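Local coordinates for protein cysteine desulfurase (Thermococcus onnurineus, PDB 5B89) that probably catalyses the pyridoxal-phosphate-dependent removal of sulfur from L-cysteine, passing it to a sulfur carrier and releasing L-alanine, at residues K29-P32 with L33-E36; T79-Y82 with E83-R86; S85-I88 with V89-I93; E219-V222 with K223-H226. One frame throughout, in Å; residues are numbered along the deposited sequence.

How the interactions relate
All four contacts are local, each within one continuous stretch, and none nests inside another. Interaction 1 comes first and closes tight turns in the loop between helix 25-28 and strand 38-39. Its nearest atoms are about 15 Å from interaction 3 and farther from interactions 2 and 4. Interactions 2 and 3 follow each other along helix 73-93 and share Ser85 and Arg86. Their centres are about 10 Å apart. Interaction 4 closes a turn in the loop between strands 206-210 and 229-233. It meets interaction 3 where Ile93 O and Val222 N lie 2.9 Å apart, probably hydrogen-bonded. The C-terminal part of helix 73-93 is thereby tied to that loop.

Interaction 1 of 4, residues K29-P32 with L33-E36; sequences KDIP and LTNE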
ATOM      1  N   LYS B  29      22.428 -17.395  -7.450  1.00 14.91           N
ATOM      2  CA  LYS B  29      23.316 -17.185  -6.314  1.00 17.11           C
ATOM      3  C   LYS B  29      22.860 -16.121  -5.356  1.00 17.95           C
ATOM      4  O   LYS B  29      23.315 -16.087  -4.283  1.00 18.48           O
ATOM      5  CB  LYS B  29      24.695 -16.766  -6.763  1.00 22.67           C
ATOM      6  CG  LYS B  29      25.513 -17.851  -7.356  1.00 31.02           C
ATOM      7  CD  LYS B  29      26.741 -17.228  -7.984  1.00 36.36           C
ATOM      8  CE  LYS B  29      27.967 -17.501  -7.163  1.00 44.00           C
ATOM      9  NZ  LYS B  29      28.326 -18.925  -7.351  1.00 52.44           N
ATOM     10  N   ASP B  30      21.971 -15.247  -5.788  1.00 13.51           N
ATOM     11  CA  ASP B  30      21.448 -14.201  -4.948  1.00 14.36           C
ATOM     12  C   ASP B  30      20.081 -14.527  -4.318  1.00 13.62           C
ATOM     13  O   ASP B  30      19.554 -13.713  -3.633  1.00 14.44           O
ATOM     14  CB  ASP B  30      21.243 -12.918  -5.742  1.00 13.90           C
ATOM     15  CG  ASP B  30      22.539 -12.273  -6.179  1.00 18.26           C
ATOM     16  OD1 ASP B  30      23.526 -12.455  -5.527  1.00 20.89           O
ATOM     17  OD2 ASP B  30      22.548 -11.621  -7.195  1.00 18.53           O
ATOM     18  N   ILE B  31      19.561 -15.709  -4.571  1.00 11.26           N
ATOM     19  CA  ILE B  31      18.239 -16.128  -4.097  1.00 13.67           C
ATOM     20  C   ILE B  31      18.338 -17.476  -3.377  1.00 14.15           C
ATOM     21  O   ILE B  31      18.295 -18.493  -3.976  1.00 13.85           O
ATOM     22  CB  ILE B  31      17.252 -16.233  -5.276  1.00 14.75           C
ATOM     23  CG1 ILE B  31      17.229 -14.910  -6.056  1.00 14.39           C
ATOM     24  CG2 ILE B  31      15.863 -16.530  -4.771  1.00 12.75           C
ATOM     25  CD1 ILE B  31      16.551 -14.980  -7.399  1.00 14.80           C
ATOM     26  N   PRO B  32      18.457 -17.428  -2.065  1.00 13.41           N
ATOM     27  CA  PRO B  32      18.654 -18.652  -1.339  1.00 14.28           C
ATOM     28  C   PRO B  32      17.592 -19.663  -1.498  1.00 13.67           C
ATOM     29  O   PRO B  32      17.849 -20.900  -1.505  1.00 14.54           O
ATOM     30  CB  PRO B  32      18.613 -18.189   0.161  1.00 18.34           C
ATOM     31  CG  PRO B  32      19.010 -16.801   0.097  1.00 18.12           C
ATOM     32  CD  PRO B  32      18.651 -16.234  -1.240  1.00 14.91           C
ATOM     33  N   LEU B  33      16.312 -19.287  -1.659  1.00 12.16           N
ATOM     34  CA  LEU B  33      15.276 -20.283  -1.880  1.00 12.92           C
ATOM     35  C   LEU B  33      15.456 -21.181  -3.117  1.00 12.27           C
ATOM     36  O   LEU B  33      14.877 -22.245  -3.099  1.00 13.92           O
ATOM     37  CB  LEU B  33      13.881 -19.633  -1.884  1.00 14.04           C
ATOM     38  CG  LEU B  33      13.360 -19.408  -0.482  1.00 13.81           C
ATOM     39  CD1 LEU B  33      12.181 -18.344  -0.504  1.00 14.46           C
ATOM     40  CD2 LEU B  33      12.839 -20.715   0.115  1.00 14.51           C
ATOM     41  N   THR B  34      16.207 -20.740  -4.111  1.00 13.10           N
ATOM     42  CA  THR B  34      16.434 -21.638  -5.284  1.00 13.68           C
ATOM     43  C   THR B  34      17.240 -22.837  -4.921  1.00 16.31           C
ATOM     44  O   THR B  34      17.176 -23.826  -5.663  1.00 17.87           O
ATOM     45  CB  THR B  34      17.114 -20.894  -6.422  1.00 14.10           C
ATOM     46  OG1 THR B  34      18.427 -20.376  -6.082  1.00 15.71           O
ATOM     47  CG2 THR B  34      16.223 -19.670  -6.920  1.00 15.22           C
ATOM     48  N   ASN B  35      17.898 -22.821  -3.786  1.00 15.99           N
ATOM     49  CA  ASN B  35      18.635 -23.978  -3.306  1.00 19.36           C
ATOM     50  C   ASN B  35      17.726 -24.913  -2.584  1.00 20.03           C
ATOM     51  O   ASN B  35      18.171 -26.056  -2.272  1.00 21.55           O
ATOM     52  CB  ASN B  35      19.827 -23.520  -2.459  1.00 20.57           C
ATOM     53  CG  ASN B  35      20.869 -24.599  -2.285  1.00 28.41           C
ATOM     54  OD1 ASN B  35      21.175 -24.992  -1.168  1.00 34.36           O
ATOM     55  ND2 ASN B  35      21.377 -25.119  -3.399  1.00 25.84           N
ATOM     56  N   GLU B  36      16.506 -24.507  -2.240  1.00 16.00           N
ATOM     57  CA  GLU B  36      15.613 -25.341  -1.469  1.00 16.74           C
ATOM     58  C   GLU B  36      14.395 -25.883  -2.151  1.00 16.13           C
ATOM     59  O   GLU B  36      13.904 -26.887  -1.792  1.00 17.67           O
ATOM     60  CB  GLU B  36      15.085 -24.568  -0.251  1.00 20.15           C
ATOM     61  CG  GLU B  36      16.113 -23.787   0.496  1.00 24.81           C
ATOM     62  CD  GLU B  36      17.080 -24.655   1.228  1.00 33.25           C
ATOM     63  OE1 GLU B  36      18.216 -24.244   1.384  1.00 43.84           O
ATOM     64  OE2 GLU B  36      16.693 -25.729   1.640  1.00 41.00           O
TER
HETATM   65  O   HOH W   1      19.666 -21.648   0.500  1.00 32.21           O
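Ile31 and Thr34 meet in a pair of overlapping tight turns, in the loop between helix 25-28 and strand 38-39. The loop leads into strand 38-39, the short outermost strand of the four-stranded sheet, in a protein of the class-V aminotransferase family. Each turn is closed by a backbone N-H bonded to the carbonyl three residues before it. Thr34 N donates to Ile31 O at 3.1 Å. Asn35 N donates to Pro32 O at 3.0 Å.

Thr34 reinforces the first turn with its side chain. Its OG1 donates to Ile31 O at 2.8 Å and lies nearly on the extended C=O line, at 162°; the hydroxyl also has a weak bond to Arg28 O. Ile31 O is therefore gripped twice by one residue, from different directions. The chi1 of 62° sets OG1 between the backbone N and the carbonyl carbon, and this turns the hydroxyl back to the carbonyl. The same torsion brings the methyl to Ile31, with Thr34 CG2 3.8 Å from Ile31 CG2. The two side chains cross at about a right angle. Replacing Thr34 by a valine would remove the hydroxyl and would probably leave Ile31 O with one donor in place of two, so that the turn is held less firmly.

Leu47 covers Ile31, Leu33 and Thr34 on the apolar side. Leu33 also packs on Leu61 of the second subunit, so the loop reaches the dimer interface. On the polar side a water donates to Pro32 O at 2.8 Å and to Glu36 OE1 at 3.1 Å.

Interaction 2 of 4, residues T79-Y82 with E83-R86; sequences THKY and EESR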
ATOM      1  N   THR B  79      13.916  11.400   1.278  1.00 11.00           N
ATOM      2  CA  THR B  79      13.256  12.107   0.185  1.00 11.09           C
ATOM      3  C   THR B  79      14.110  11.917  -1.094  1.00 13.81           C
ATOM      4  O   THR B  79      13.523  11.598  -2.162  1.00 13.77           O
ATOM      5  CB  THR B  79      13.069  13.589   0.475  1.00 12.56           C
ATOM      6  OG1 THR B  79      12.249  13.719   1.617  1.00 13.93           O
ATOM      7  CG2 THR B  79      12.383  14.238  -0.660  1.00 14.15           C
ATOM      8  N   HIS B  80      15.416  12.113  -1.024  1.00 12.24           N
ATOM      9  CA  HIS B  80      16.260  11.896  -2.243  1.00 13.59           C
ATOM     10  C   HIS B  80      16.128  10.514  -2.738  1.00 11.74           C
ATOM     11  O   HIS B  80      15.943  10.333  -3.973  1.00 13.97           O
ATOM     12  CB  HIS B  80      17.702  12.193  -1.891  1.00 15.29           C
ATOM     13  CG  HIS B  80      18.765  11.618  -2.814  1.00 21.94           C
ATOM     14  ND1 HIS B  80      19.060  12.210  -4.029  1.00 30.20           N
ATOM     15  CD2 HIS B  80      19.560  10.523  -2.727  1.00 26.31           C
ATOM     16  CE1 HIS B  80      19.979  11.493  -4.651  1.00 29.30           C
ATOM     17  NE2 HIS B  80      20.309  10.469  -3.880  1.00 32.78           N
ATOM     18  N   LYS B  81      16.181   9.467  -1.892  1.00 11.65           N
ATOM     19  CA  LYS B  81      16.102   8.083  -2.344  1.00 11.08           C
ATOM     20  C   LYS B  81      14.670   7.782  -2.866  1.00 12.50           C
ATOM     21  O   LYS B  81      14.526   6.972  -3.833  1.00 12.63           O
ATOM     22  CB  LYS B  81      16.519   7.098  -1.244  1.00 13.41           C
ATOM     23  CG  LYS B  81      18.003   7.199  -0.959  1.00 15.62           C
ATOM     24  CD  LYS B  81      18.889   6.698  -2.033  1.00 16.26           C
ATOM     25  CE  LYS B  81      18.835   5.271  -2.196  1.00 19.53           C
ATOM     26  NZ  LYS B  81      19.762   4.705  -3.236  1.00 21.63           N
ATOM     27  N   TYR B  82      13.630   8.334  -2.301  1.00 11.15           N
ATOM     28  CA  TYR B  82      12.264   8.132  -2.791  1.00 11.07           C
ATOM     29  C   TYR B  82      12.088   8.753  -4.198  1.00 12.76           C
ATOM     30  O   TYR B  82      11.577   8.105  -5.094  1.00 12.31           O
ATOM     31  CB  TYR B  82      11.237   8.720  -1.788  1.00 11.63           C
ATOM     32  CG  TYR B  82       9.783   8.551  -2.147  1.00 10.60           C
ATOM     33  CD1 TYR B  82       9.256   7.262  -2.309  1.00 11.57           C
ATOM     34  CD2 TYR B  82       8.936   9.589  -2.342  1.00 10.58           C
ATOM     35  CE1 TYR B  82       7.961   7.095  -2.594  1.00 11.52           C
ATOM     36  CE2 TYR B  82       7.596   9.374  -2.667  1.00 12.53           C
ATOM     37  CZ  TYR B  82       7.165   8.108  -2.835  1.00 10.84           C
ATOM     38  OH  TYR B  82       5.816   7.846  -3.162  1.00 13.54           O
ATOM     39  N   GLU B  83      12.548   9.981  -4.372  1.00 11.57           N
ATOM     40  CA  GLU B  83      12.559  10.640  -5.714  1.00 12.80           C
ATOM     41  C   GLU B  83      13.418   9.841  -6.642  1.00 11.48           C
ATOM     42  O   GLU B  83      12.998   9.660  -7.845  1.00 11.15           O
ATOM     43  CB  GLU B  83      13.082  12.053  -5.551  1.00 15.72           C
ATOM     44  CG  GLU B  83      12.188  12.994  -4.822  1.00 20.30           C
ATOM     45  CD  GLU B  83      12.846  14.373  -4.600  1.00 27.29           C
ATOM     46  OE1 GLU B  83      14.106  14.531  -4.761  1.00 33.52           O
ATOM     47  OE2 GLU B  83      12.104  15.241  -4.137  1.00 31.20           O
ATOM     48  N   GLU B  84      14.605   9.403  -6.273  1.00 10.56           N
ATOM     49  CA  GLU B  84      15.445   8.529  -7.154  1.00 10.38           C
ATOM     50  C   GLU B  84      14.632   7.299  -7.649  1.00 11.40           C
ATOM     51  O   GLU B  84      14.726   6.879  -8.815  1.00 12.00           O
ATOM     52  CB  GLU B  84      16.736   8.152  -6.522  1.00 13.96           C
ATOM     53  CG  GLU B  84      17.620   7.226  -7.271  1.00 18.49           C
ATOM     54  CD  GLU B  84      18.716   6.556  -6.418  1.00 23.04           C
ATOM     55  OE1 GLU B  84      18.525   5.660  -5.565  1.00 18.52           O
ATOM     56  OE2 GLU B  84      19.927   6.885  -6.684  1.00 31.25           O
ATOM     57  N   SER B  85      13.893   6.670  -6.731  1.00 10.94           N
ATOM     58  CA  SER B  85      13.178   5.450  -7.023  1.00  9.36           C
ATOM     59  C   SER B  85      12.062   5.805  -8.013  1.00 10.04           C
ATOM     60  O   SER B  85      11.886   5.001  -8.925  1.00 10.28           O
ATOM     61  CB  SER B  85      12.566   4.955  -5.669  1.00 10.82           C
ATOM     62  OG  SER B  85      13.589   4.570  -4.769  1.00 12.16           O
ATOM     63  N   ARG B  86      11.369   6.905  -7.888  1.00 10.22           N
ATOM     64  CA  ARG B  86      10.371   7.253  -8.844  1.00  8.76           C
ATOM     65  C   ARG B  86      11.017   7.477 -10.228  1.00 10.27           C
ATOM     66  O   ARG B  86      10.465   7.101 -11.206  1.00 10.79           O
ATOM     67  CB  ARG B  86       9.647   8.528  -8.465  1.00  8.99           C
ATOM     68  CG  ARG B  86       8.352   8.761  -9.217  1.00  9.71           C
ATOM     69  CD  ARG B  86       7.763  10.138  -9.011  1.00 10.09           C
ATOM     70  NE  ARG B  86       7.534  10.475  -7.619  1.00 10.23           N
ATOM     71  CZ  ARG B  86       6.520  10.053  -6.904  1.00 10.91           C
ATOM     72  NH1 ARG B  86       5.592   9.253  -7.374  1.00 11.42           N
ATOM     73  NH2 ARG B  86       6.466  10.436  -5.650  1.00 13.57           N
TER
HETATM   74  O   HOH W   2      21.560   7.814  -4.383  1.00 50.03           O
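Lys81 and Glu84 lie side by side and point the same way. Their ends join in a salt bridge, with Lys81 NZ 2.8 Å from Glu84 OE1. The lysine nitrogen comes to the syn side of the carboxylate, 20° out of its plane. Bends at chi2 and chi3, both near -70°, fold the lysine chain over to the glutamate. The other oxygen of Glu84, OE2, takes a bond from a water that also meets His80 NE2.

Tyr82 and Arg86 are set differently. The ring and the guanidinium planes stand 81° apart, and Arg86 NH2 approaches Tyr82 CE2 to 3.4 Å. Tyr82 OH is hydrogen-bonded to Glu285 OE1, and Arg86 NH1 bonds to Ile100 O and forms a salt bridge with Glu285 OE2.

These pairs repeat the three- and four-residue spacings of an alpha helix, here helix 73-93. Its backbone bonds run in the regular way, as from Glu83 N to Thr79 O at 2.9 Å. Lys81 O accepts twice from Ser85, through N and through OG, from opposite faces of the carbonyl plane. The OG bond is the shorter, at 2.7 Å to Lys81 O. Ser85 and Tyr82 pack on helix 291-307.

Glu83 slants across Thr79, with its OE2 3.6 Å from Thr79 CG2. Glu83 OE1 forms a salt bridge with Arg69, while Thr79 OG1 bonds to Ser75 O.

Interaction 3 of 4, residues S85-I88 with V89-I93; sequences SRKI and VADFI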
ATOM      1  N   SER B  85      13.893   6.670  -6.731  1.00 10.94           N
ATOM      2  CA  SER B  85      13.178   5.450  -7.023  1.00  9.36           C
ATOM      3  C   SER B  85      12.062   5.805  -8.013  1.00 10.04           C
ATOM      4  O   SER B  85      11.886   5.001  -8.925  1.00 10.28           O
ATOM      5  CB  SER B  85      12.566   4.955  -5.669  1.00 10.82           C
ATOM      6  OG  SER B  85      13.589   4.570  -4.769  1.00 12.16           O
ATOM      7  N   ARG B  86      11.369   6.905  -7.888  1.00 10.22           N
ATOM      8  CA  ARG B  86      10.371   7.253  -8.844  1.00  8.76           C
ATOM      9  C   ARG B  86      11.017   7.477 -10.228  1.00 10.27           C
ATOM     10  O   ARG B  86      10.465   7.101 -11.206  1.00 10.79           O
ATOM     11  CB  ARG B  86       9.647   8.528  -8.465  1.00  8.99           C
ATOM     12  CG  ARG B  86       8.352   8.761  -9.217  1.00  9.71           C
ATOM     13  CD  ARG B  86       7.763  10.138  -9.011  1.00 10.09           C
ATOM     14  NE  ARG B  86       7.534  10.475  -7.619  1.00 10.23           N
ATOM     15  CZ  ARG B  86       6.520  10.053  -6.904  1.00 10.91           C
ATOM     16  NH1 ARG B  86       5.592   9.253  -7.374  1.00 11.42           N
ATOM     17  NH2 ARG B  86       6.466  10.436  -5.650  1.00 13.57           N
ATOM     18  N   LYS B  87      12.165   8.140 -10.263  1.00 10.04           N
ATOM     19  CA  LYS B  87      12.867   8.307 -11.581  1.00 10.58           C
ATOM     20  C   LYS B  87      13.230   6.996 -12.155  1.00 11.15           C
ATOM     21  O   LYS B  87      13.178   6.827 -13.410  1.00 11.66           O
ATOM     22  CB  LYS B  87      14.089   9.247 -11.379  1.00 12.64           C
ATOM     23  CG  LYS B  87      14.719   9.626 -12.731  1.00 18.44           C
ATOM     24  CD  LYS B  87      13.855  10.517 -13.578  1.00 22.61           C
ATOM     25  CE  LYS B  87      14.664  10.916 -14.794  1.00 29.17           C
ATOM     26  NZ  LYS B  87      13.747  11.637 -15.672  1.00 33.08           N
ATOM     27  N   ILE B  88      13.751   6.049 -11.398  1.00  9.14           N
ATOM     28  CA  ILE B  88      14.138   4.747 -11.902  1.00  8.95           C
ATOM     29  C   ILE B  88      12.885   4.054 -12.520  1.00 11.00           C
ATOM     30  O   ILE B  88      12.988   3.400 -13.548  1.00 10.93           O
ATOM     31  CB  ILE B  88      14.856   3.894 -10.805  1.00 10.95           C
ATOM     32  CG1 ILE B  88      16.251   4.476 -10.570  1.00 11.25           C
ATOM     33  CG2 ILE B  88      14.886   2.442 -11.111  1.00 11.47           C
ATOM     34  CD1 ILE B  88      16.880   3.988  -9.258  1.00 12.64           C
ATOM     35  N   VAL B  89      11.734   4.100 -11.832  1.00 10.61           N
ATOM     36  CA  VAL B  89      10.524   3.458 -12.343  1.00 10.76           C
ATOM     37  C   VAL B  89      10.118   4.168 -13.653  1.00 10.77           C
ATOM     38  O   VAL B  89       9.742   3.506 -14.624  1.00 11.23           O
ATOM     39  CB  VAL B  89       9.402   3.584 -11.290  1.00 11.54           C
ATOM     40  CG1 VAL B  89       8.092   3.118 -11.916  1.00 12.81           C
ATOM     41  CG2 VAL B  89       9.750   2.737 -10.101  1.00 13.36           C
ATOM     42  N   ALA B  90      10.136   5.471 -13.652  1.00 10.67           N
ATOM     43  CA  ALA B  90       9.782   6.254 -14.884  1.00 10.34           C
ATOM     44  C   ALA B  90      10.664   5.823 -16.031  1.00 11.12           C
ATOM     45  O   ALA B  90      10.128   5.495 -17.125  1.00 12.48           O
ATOM     46  CB  ALA B  90       9.910   7.721 -14.607  1.00 10.87           C
ATOM     47  N   ASP B  91      11.955   5.799 -15.836  1.00 10.50           N
ATOM     48  CA  ASP B  91      12.822   5.410 -16.916  1.00 12.27           C
ATOM     49  C   ASP B  91      12.597   3.977 -17.388  1.00 12.42           C
ATOM     50  O   ASP B  91      12.729   3.727 -18.531  1.00 14.81           O
ATOM     51  CB  ASP B  91      14.297   5.648 -16.615  1.00 13.65           C
ATOM     52  CG  ASP B  91      14.656   7.094 -16.481  1.00 19.68           C
ATOM     53  OD1 ASP B  91      13.991   7.942 -16.975  1.00 21.94           O
ATOM     54  OD2 ASP B  91      15.679   7.347 -15.880  1.00 24.65           O
ATOM     55  N   PHE B  92      12.265   3.076 -16.492  1.00 11.27           N
ATOM     56  CA  PHE B  92      12.057   1.687 -16.838  1.00 12.13           C
ATOM     57  C   PHE B  92      10.921   1.510 -17.862  1.00 12.70           C
ATOM     58  O   PHE B  92      11.023   0.680 -18.664  1.00 13.87           O
ATOM     59  CB  PHE B  92      11.762   0.914 -15.528  1.00 12.97           C
ATOM     60  CG  PHE B  92      11.587  -0.577 -15.672  1.00 12.39           C
ATOM     61  CD1 PHE B  92      12.595  -1.355 -16.134  1.00 14.37           C
ATOM     62  CD2 PHE B  92      10.459  -1.164 -15.256  1.00 15.18           C
ATOM     63  CE1 PHE B  92      12.441  -2.711 -16.218  1.00 14.64           C
ATOM     64  CE2 PHE B  92      10.304  -2.515 -15.316  1.00 15.12           C
ATOM     65  CZ  PHE B  92      11.292  -3.279 -15.804  1.00 16.18           C
ATOM     66  N   ILE B  93       9.898   2.344 -17.770  1.00 11.13           N
ATOM     67  CA  ILE B  93       8.749   2.281 -18.654  1.00 12.47           C
ATOM     68  C   ILE B  93       8.635   3.387 -19.688  1.00 12.30           C
ATOM     69  O   ILE B  93       7.722   3.472 -20.374  1.00 13.56           O
ATOM     70  CB  ILE B  93       7.413   2.066 -17.924  1.00 12.73           C
ATOM     71  CG1 ILE B  93       7.022   3.295 -17.128  1.00 12.91           C
ATOM     72  CG2 ILE B  93       7.541   0.865 -17.024  1.00 12.96           C
ATOM     73  CD1 ILE B  93       5.654   3.206 -16.507  1.00 12.84           C
TER
HETATM   74  O   HOH W   3      11.917   9.815 -16.577  1.00 28.19           O
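From Ser85 to Phe92 the backbone is regular alpha helix, with Val89, Ala90, Asp91 and Phe92 each donating an N-H to the carbonyl four residues earlier. Of these bonds, Asp91 N to Lys87 O is 2.9 Å long and nearly straight at 169°. The segments belong to the C-terminal part of helix 73-93.

Lys87 and Asp91 carry the polar side. Their side chains cross at a slant, and Lys87 CE comes nearer the carboxylate than the ammonium nitrogen does. Lys87 CE is 3.7 Å from Asp91 OD1. A bend at chi2 (69°) turns the lysine chain along the helix, and beyond it the chain runs straight. Lys87 NZ and Asp91 OD1 form a long salt bridge of 3.9 Å. A water sits between the two groups. It accepts from Lys87 NZ at 2.7 Å and donates to Asp91 OD1 at 2.8 Å.

Ile88, Val89, Ala90 and Phe92 make the apolar side. Val89 CG2 rests 3.3 Å from Ser85 O, and Ala90 CB lies 3.5 Å from Arg86 O. Val89 and Ala90 face Ile100 of strand 100-103, and Val89 also meets Val246. Ile88 and Phe92 lean on Ile301 of helix 291-307. The helix is amphipathic here, packed between strands 100-103 and 245-249 of the seven-stranded sheet and helix 291-307.

Lys87 and Asp91 are both exposed, and the water probably carries much of their link. Their attraction is therefore probably weaker than that of a direct, buried ion pair.

Interaction 4 of 4, residues E219-V222 with K223-H226; sequences EVNV and KKLH
Glu219 and Lys224 form a salt bridge, with Lys224 NZ donating to Glu219 OE2 at 2.8 Å. NZ meets the syn side of OE2, 18° from the carboxylate plane. Both chains are extended, and they run roughly perpendicular to each other.

Asn221 binds the turn that follows with two oxygens. Its side-chain OD1 accepts from Lys224 N at 3.1 Å, along a nearly straight N-H (167°). Its backbone O accepts from Leu225 N at 3.0 Å. With CG anti to the backbone N (chi1 -180°), the amide swings forward over the next residues, and OD1 also comes to 3.0 Å from Lys223 N. A leucine in place of Asn221 would carry no oxygen to this point and would probably leave Lys224 N without its acceptor, loosening the start of the turn.

Farther out, the aliphatic part of Lys224 lies across the Asn221 amide, with Lys224 CG 3.6 Å from Asn221 OD1. On the buried side Val220 CG1 meets Leu225 CD1 at 4.3 Å, and both residues pack on Leu230 of strand 229-233. Leu225 also touches helix 193-203.

The two bonds accepted by Asn221, at OD1 from Lys224 N and at O from Leu225 N, make an Asx motif, running into a type I beta turn from Lys223 to His226. It shapes the connection between the parallel strands 206-210 and 229-233 of the central sheet.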
ATOM      1  N   GLU B 219       9.804  -6.176 -22.455  1.00 14.38           N
ATOM      2  CA  GLU B 219       9.778  -4.752 -22.537  1.00 14.57           C
ATOM      3  C   GLU B 219       8.402  -4.201 -22.314  1.00 13.50           C
ATOM      4  O   GLU B 219       7.412  -4.681 -22.921  1.00 13.90           O
ATOM      5  CB  GLU B 219      10.247  -4.304 -23.929  1.00 15.92           C
ATOM      6  CG  GLU B 219      10.238  -2.791 -24.054  1.00 20.68           C
ATOM      7  CD  GLU B 219      10.814  -2.283 -25.408  1.00 27.22           C
ATOM      8  OE1 GLU B 219      10.965  -3.068 -26.358  1.00 32.74           O
ATOM      9  OE2 GLU B 219      11.088  -1.076 -25.497  1.00 31.77           O
ATOM     10  N   VAL B 220       8.330  -3.207 -21.410  1.00 11.59           N
ATOM     11  CA  VAL B 220       7.126  -2.490 -21.159  1.00 11.56           C
ATOM     12  C   VAL B 220       7.394  -1.018 -21.333  1.00 14.91           C
ATOM     13  O   VAL B 220       8.154  -0.479 -20.534  1.00 13.06           O
ATOM     14  CB  VAL B 220       6.499  -2.781 -19.760  1.00 11.77           C
ATOM     15  CG1 VAL B 220       5.323  -1.837 -19.499  1.00 13.03           C
ATOM     16  CG2 VAL B 220       6.056  -4.218 -19.739  1.00 12.69           C
ATOM     17  N   ASN B 221       6.895  -0.371 -22.410  1.00 12.07           N
ATOM     18  CA  ASN B 221       7.274   0.989 -22.692  1.00 12.27           C
ATOM     19  C   ASN B 221       5.998   1.740 -23.046  1.00 12.47           C
ATOM     20  O   ASN B 221       5.274   1.359 -24.004  1.00 12.42           O
ATOM     21  CB  ASN B 221       8.218   1.035 -23.873  1.00 13.74           C
ATOM     22  CG  ASN B 221       8.656   2.426 -24.212  1.00 16.97           C
ATOM     23  OD1 ASN B 221       7.896   3.176 -24.727  1.00 18.17           O
ATOM     24  ND2 ASN B 221       9.830   2.826 -23.733  1.00 20.93           N
ATOM     25  N   VAL B 222       5.673   2.793 -22.316  1.00 12.42           N
ATOM     26  CA  VAL B 222       4.436   3.459 -22.453  1.00 12.62           C
ATOM     27  C   VAL B 222       4.207   4.102 -23.856  1.00 14.90           C
ATOM     28  O   VAL B 222       3.069   4.228 -24.306  1.00 14.45           O
ATOM     29  CB  VAL B 222       4.117   4.465 -21.341  1.00 13.33           C
ATOM     30  CG1 VAL B 222       3.997   3.726 -19.977  1.00 12.88           C
ATOM     31  CG2 VAL B 222       5.124   5.584 -21.319  1.00 13.96           C
ATOM     32  N   LYS B 223       5.279   4.612 -24.397  1.00 14.10           N
ATOM     33  CA  LYS B 223       5.242   5.245 -25.786  1.00 17.36           C
ATOM     34  C   LYS B 223       4.928   4.169 -26.870  1.00 16.26           C
ATOM     35  O   LYS B 223       3.948   4.340 -27.663  1.00 17.91           O
ATOM     36  CB  LYS B 223       6.579   5.905 -26.064  1.00 20.32           C
ATOM     37  CG  LYS B 223       7.008   6.995 -25.044  1.00 29.13           C
ATOM     38  CD  LYS B 223       8.442   7.593 -25.159  1.00 35.59           C
ATOM     39  CE  LYS B 223       9.444   7.155 -24.039  1.00 31.62           C
ATOM     40  NZ  LYS B 223      10.547   6.178 -24.471  1.00 38.80           N
ATOM     41  N   LYS B 224       5.625   3.056 -26.818  1.00 14.35           N
ATOM     42  CA  LYS B 224       5.467   1.968 -27.750  1.00 15.08           C
ATOM     43  C   LYS B 224       4.108   1.367 -27.645  1.00 15.92           C
ATOM     44  O   LYS B 224       3.511   0.986 -28.641  1.00 19.33           O
ATOM     45  CB  LYS B 224       6.486   0.886 -27.594  1.00 17.84           C
ATOM     46  CG  LYS B 224       7.861   1.369 -27.841  1.00 23.45           C
ATOM     47  CD  LYS B 224       8.856   0.267 -27.940  1.00 28.90           C
ATOM     48  CE  LYS B 224      10.223   0.944 -28.043  1.00 32.54           C
ATOM     49  NZ  LYS B 224      11.217  -0.154 -28.132  1.00 35.41           N
ATOM     50  N   LEU B 225       3.529   1.297 -26.435  1.00 12.95           N
ATOM     51  CA  LEU B 225       2.253   0.694 -26.219  1.00 13.51           C
ATOM     52  C   LEU B 225       1.079   1.657 -26.423  1.00 13.08           C
ATOM     53  O   LEU B 225      -0.073   1.280 -26.316  1.00 14.90           O
ATOM     54  CB  LEU B 225       2.204   0.145 -24.788  1.00 14.77           C
ATOM     55  CG  LEU B 225       3.136  -1.022 -24.522  1.00 16.18           C
ATOM     56  CD1 LEU B 225       2.962  -1.421 -23.038  1.00 18.82           C
ATOM     57  CD2 LEU B 225       3.049  -2.247 -25.476  1.00 22.46           C
ATOM     58  N   HIS B 226       1.413   2.942 -26.610  1.00 13.77           N
ATOM     59  CA  HIS B 226       0.385   3.980 -26.694  1.00 14.27           C
ATOM     60  C   HIS B 226      -0.526   4.077 -25.518  1.00 13.59           C
ATOM     61  O   HIS B 226      -1.674   4.411 -25.537  1.00 13.73           O
ATOM     62  CB  HIS B 226      -0.492   3.867 -27.970  1.00 16.01           C
ATOM     63  CG  HIS B 226       0.291   3.683 -29.234  1.00 17.08           C
ATOM     64  ND1 HIS B 226       0.524   2.472 -29.878  1.00 21.84           N
ATOM     65  CD2 HIS B 226       1.022   4.615 -29.879  1.00 19.87           C
ATOM     66  CE1 HIS B 226       1.310   2.707 -30.929  1.00 21.06           C
ATOM     67  NE2 HIS B 226       1.614   3.996 -30.952  1.00 26.24           N
TER